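PDB 3FK8: disulphide isomerase from Xylella fastidiosa, which probably acts as a thiol-disulphide isomerase of the thioredoxin family, rearranging disulphide bonds in other proteins. Local coordinates for residues G111-A116 with D126-I131. Residues are numbered along the deposited sequence; the frame is centred on the assembly and turned at random. Where two conformers were deposited one is given.
Sequences GELANA and DFFAKI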
loop_
_atom_site.group_PDB
_atom_site.type_symbol
_atom_site.label_atom_id
_atom_site.label_comp_id
_atom_site.label_asym_id
_atom_site.label_seq_id
_atom_site.Cartn_x
_atom_site.Cartn_y
_atom_site.Cartn_z
ATOM N N GLY A 111 0.388 -10.154 -8.550
ATOM C CA GLY A 111 0.321 -8.954 -9.356
ATOM C C GLY A 111 -1.107 -8.459 -9.481
ATOM O O GLY A 111 -1.463 -7.815 -10.467
ATOM N N GLU A 112 -1.900 -8.671 -8.417
ATOM C CA GLU A 112 -3.320 -8.259 -8.382
ATOM C C GLU A 112 -3.541 -6.793 -8.757
ATOM O O GLU A 112 -4.545 -6.450 -9.373
ATOM C CB GLU A 112 -3.916 -8.499 -6.992
ATOM C CG GLU A 112 -4.200 -9.951 -6.681
ATOM C CD GLU A 112 -3.043 -10.698 -6.013
ATOM O OE1 GLU A 112 -1.858 -10.322 -6.185
ATOM O OE2 GLU A 112 -3.325 -11.762 -5.396
ATOM N N LEU A 113 -2.610 -5.917 -8.357
ATOM C CA LEU A 113 -2.726 -4.476 -8.641
ATOM C C LEU A 113 -1.700 -4.001 -9.665
ATOM O O LEU A 113 -1.612 -2.800 -9.905
ATOM C CB LEU A 113 -2.614 -3.648 -7.340
ATOM C CG LEU A 113 -3.691 -3.996 -6.318
ATOM C CD1 LEU A 113 -3.372 -3.241 -5.028
ATOM C CD2 LEU A 113 -5.102 -3.648 -6.815
ATOM N N ALA A 114 -1.006 -4.929 -10.319
ATOM C CA ALA A 114 0.090 -4.505 -11.190
ATOM C C ALA A 114 -0.393 -3.820 -12.486
ATOM O O ALA A 114 0.409 -3.211 -13.186
ATOM C CB ALA A 114 1.023 -5.658 -11.455
ATOM N N ASN A 115 -1.688 -3.947 -12.796
ATOM C CA ASN A 115 -2.286 -3.206 -13.914
ATOM C C ASN A 115 -3.278 -2.173 -13.431
ATOM O O ASN A 115 -4.271 -1.905 -14.116
ATOM C CB ASN A 115 -2.850 -4.175 -14.955
ATOM C CG ASN A 115 -1.719 -4.772 -15.772
ATOM O OD1 ASN A 115 -1.186 -4.120 -16.677
ATOM N ND2 ASN A 115 -1.301 -5.995 -15.413
ATOM N N ALA A 116 -3.005 -1.555 -12.271
ATOM C CA ALA A 116 -3.967 -0.591 -11.698
ATOM C C ALA A 116 -4.293 0.569 -12.649
ATOM O O ALA A 116 -5.383 1.122 -12.552
ATOM C CB ALA A 116 -3.451 -0.059 -10.366
ATOM N N ASP A 126 -13.605 -2.105 -4.969
ATOM C CA ASP A 126 -14.042 -3.464 -4.635
ATOM C C ASP A 126 -12.863 -4.255 -4.046
ATOM O O ASP A 126 -13.040 -5.097 -3.137
ATOM C CB ASP A 126 -14.592 -4.189 -5.854
ATOM C CG ASP A 126 -15.963 -3.692 -6.276
ATOM O OD1 ASP A 126 -16.610 -2.963 -5.497
ATOM O OD2 ASP A 126 -16.328 -4.021 -7.411
ATOM N N PHE A 127 -11.668 -4.051 -4.601
ATOM C CA PHE A 127 -10.488 -4.772 -4.121
ATOM C C PHE A 127 -10.279 -4.479 -2.625
ATOM O O PHE A 127 -10.090 -5.392 -1.800
ATOM C CB PHE A 127 -9.256 -4.341 -4.931
ATOM C CG PHE A 127 -7.994 -5.008 -4.452
ATOM C CD1 PHE A 127 -7.602 -6.210 -5.004
ATOM C CD2 PHE A 127 -7.238 -4.444 -3.428
ATOM C CE1 PHE A 127 -6.453 -6.866 -4.530
ATOM C CE2 PHE A 127 -6.070 -5.093 -2.944
ATOM C CZ PHE A 127 -5.700 -6.267 -3.500
ATOM N N PHE A 128 -10.274 -3.213 -2.242
ATOM C CA PHE A 128 -10.030 -2.861 -0.852
ATOM C C PHE A 128 -11.220 -3.152 0.060
ATOM O O PHE A 128 -11.065 -3.591 1.193
ATOM C CB PHE A 128 -9.538 -1.395 -0.755
ATOM C CG PHE A 128 -8.150 -1.220 -1.307
ATOM C CD1 PHE A 128 -7.039 -1.593 -0.506
ATOM C CD2 PHE A 128 -7.918 -0.840 -2.612
ATOM C CE1 PHE A 128 -5.749 -1.500 -1.003
ATOM C CE2 PHE A 128 -6.637 -0.787 -3.117
ATOM C CZ PHE A 128 -5.548 -1.121 -2.318
ATOM N N ALA A 129 -12.424 -3.016 -0.488
ATOM C CA ALA A 129 -13.646 -3.334 0.268
ATOM C C ALA A 129 -13.673 -4.811 0.654
ATOM O O ALA A 129 -14.094 -5.141 1.782
ATOM C CB ALA A 129 -14.897 -2.961 -0.533
ATOM N N LYS A 130 -13.256 -5.718 -0.240
ATOM C CA LYS A 130 -13.214 -7.145 0.071
ATOM C C LYS A 130 -12.375 -7.410 1.309
ATOM O O LYS A 130 -12.722 -8.270 2.124
ATOM C CB LYS A 130 -12.692 -7.950 -1.114
ATOM C CG LYS A 130 -12.885 -9.453 -0.979
ATOM C CD LYS A 130 -13.613 -9.988 -2.182
ATOM C CE LYS A 130 -12.770 -9.810 -3.433
ATOM N NZ LYS A 130 -12.509 -8.381 -3.781
ATOM N N ILE A 131 -11.239 -6.702 1.445
ATOM C CA ILE A 131 -10.384 -6.875 2.602
ATOM C C ILE A 131 -11.125 -6.440 3.881
ATOM O O ILE A 131 -10.949 -7.054 4.941
ATOM C CB ILE A 131 -9.098 -6.080 2.418
ATOM C CG1 ILE A 131 -8.263 -6.647 1.268
ATOM C CG2 ILE A 131 -8.301 -6.025 3.731
ATOM C CD1 ILE A 131 -7.202 -5.651 0.717
#
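L113 meets the two neighbouring phenylalanines F127 and F128 in an apolar contact between the loop that follows strand 104-107 and the C-terminal helix 121-132. Its core is a CH-pi interaction: CD2 of L113 lies over one face of the F127 ring, 3.9 Å from the centroid and only 7° off the ring normal. The other methyl lies beside the pair of rings and touches both, L113 CD1 being 3.9 Å from F127 CE2 and 4.1 Å from F128 CZ. The F127 CG, anti to the backbone N (chi1 178°), extends the ring toward the loop, and chi2 near 90° turns its face to the leucine. F127 CD2 sits 3.6 Å above the F128 plane, over its centre, with F128 CG at the edge of the F127 ring. Beside them E112 contributes just its aliphatic root, CB to F127 CE1 at 3.9 Å, while its chain bends away and OE1 accepts a hydrogen bond from the backbone N of G110. Two overlapping type I turns, G111 to A114 and L113 to A116, shape the loop. L113 also touches V95, F127 touches Y106, and F128 reaches helix 42-51, as expected of a thioredoxin fold, whose C-terminal helix packs against the central sheet.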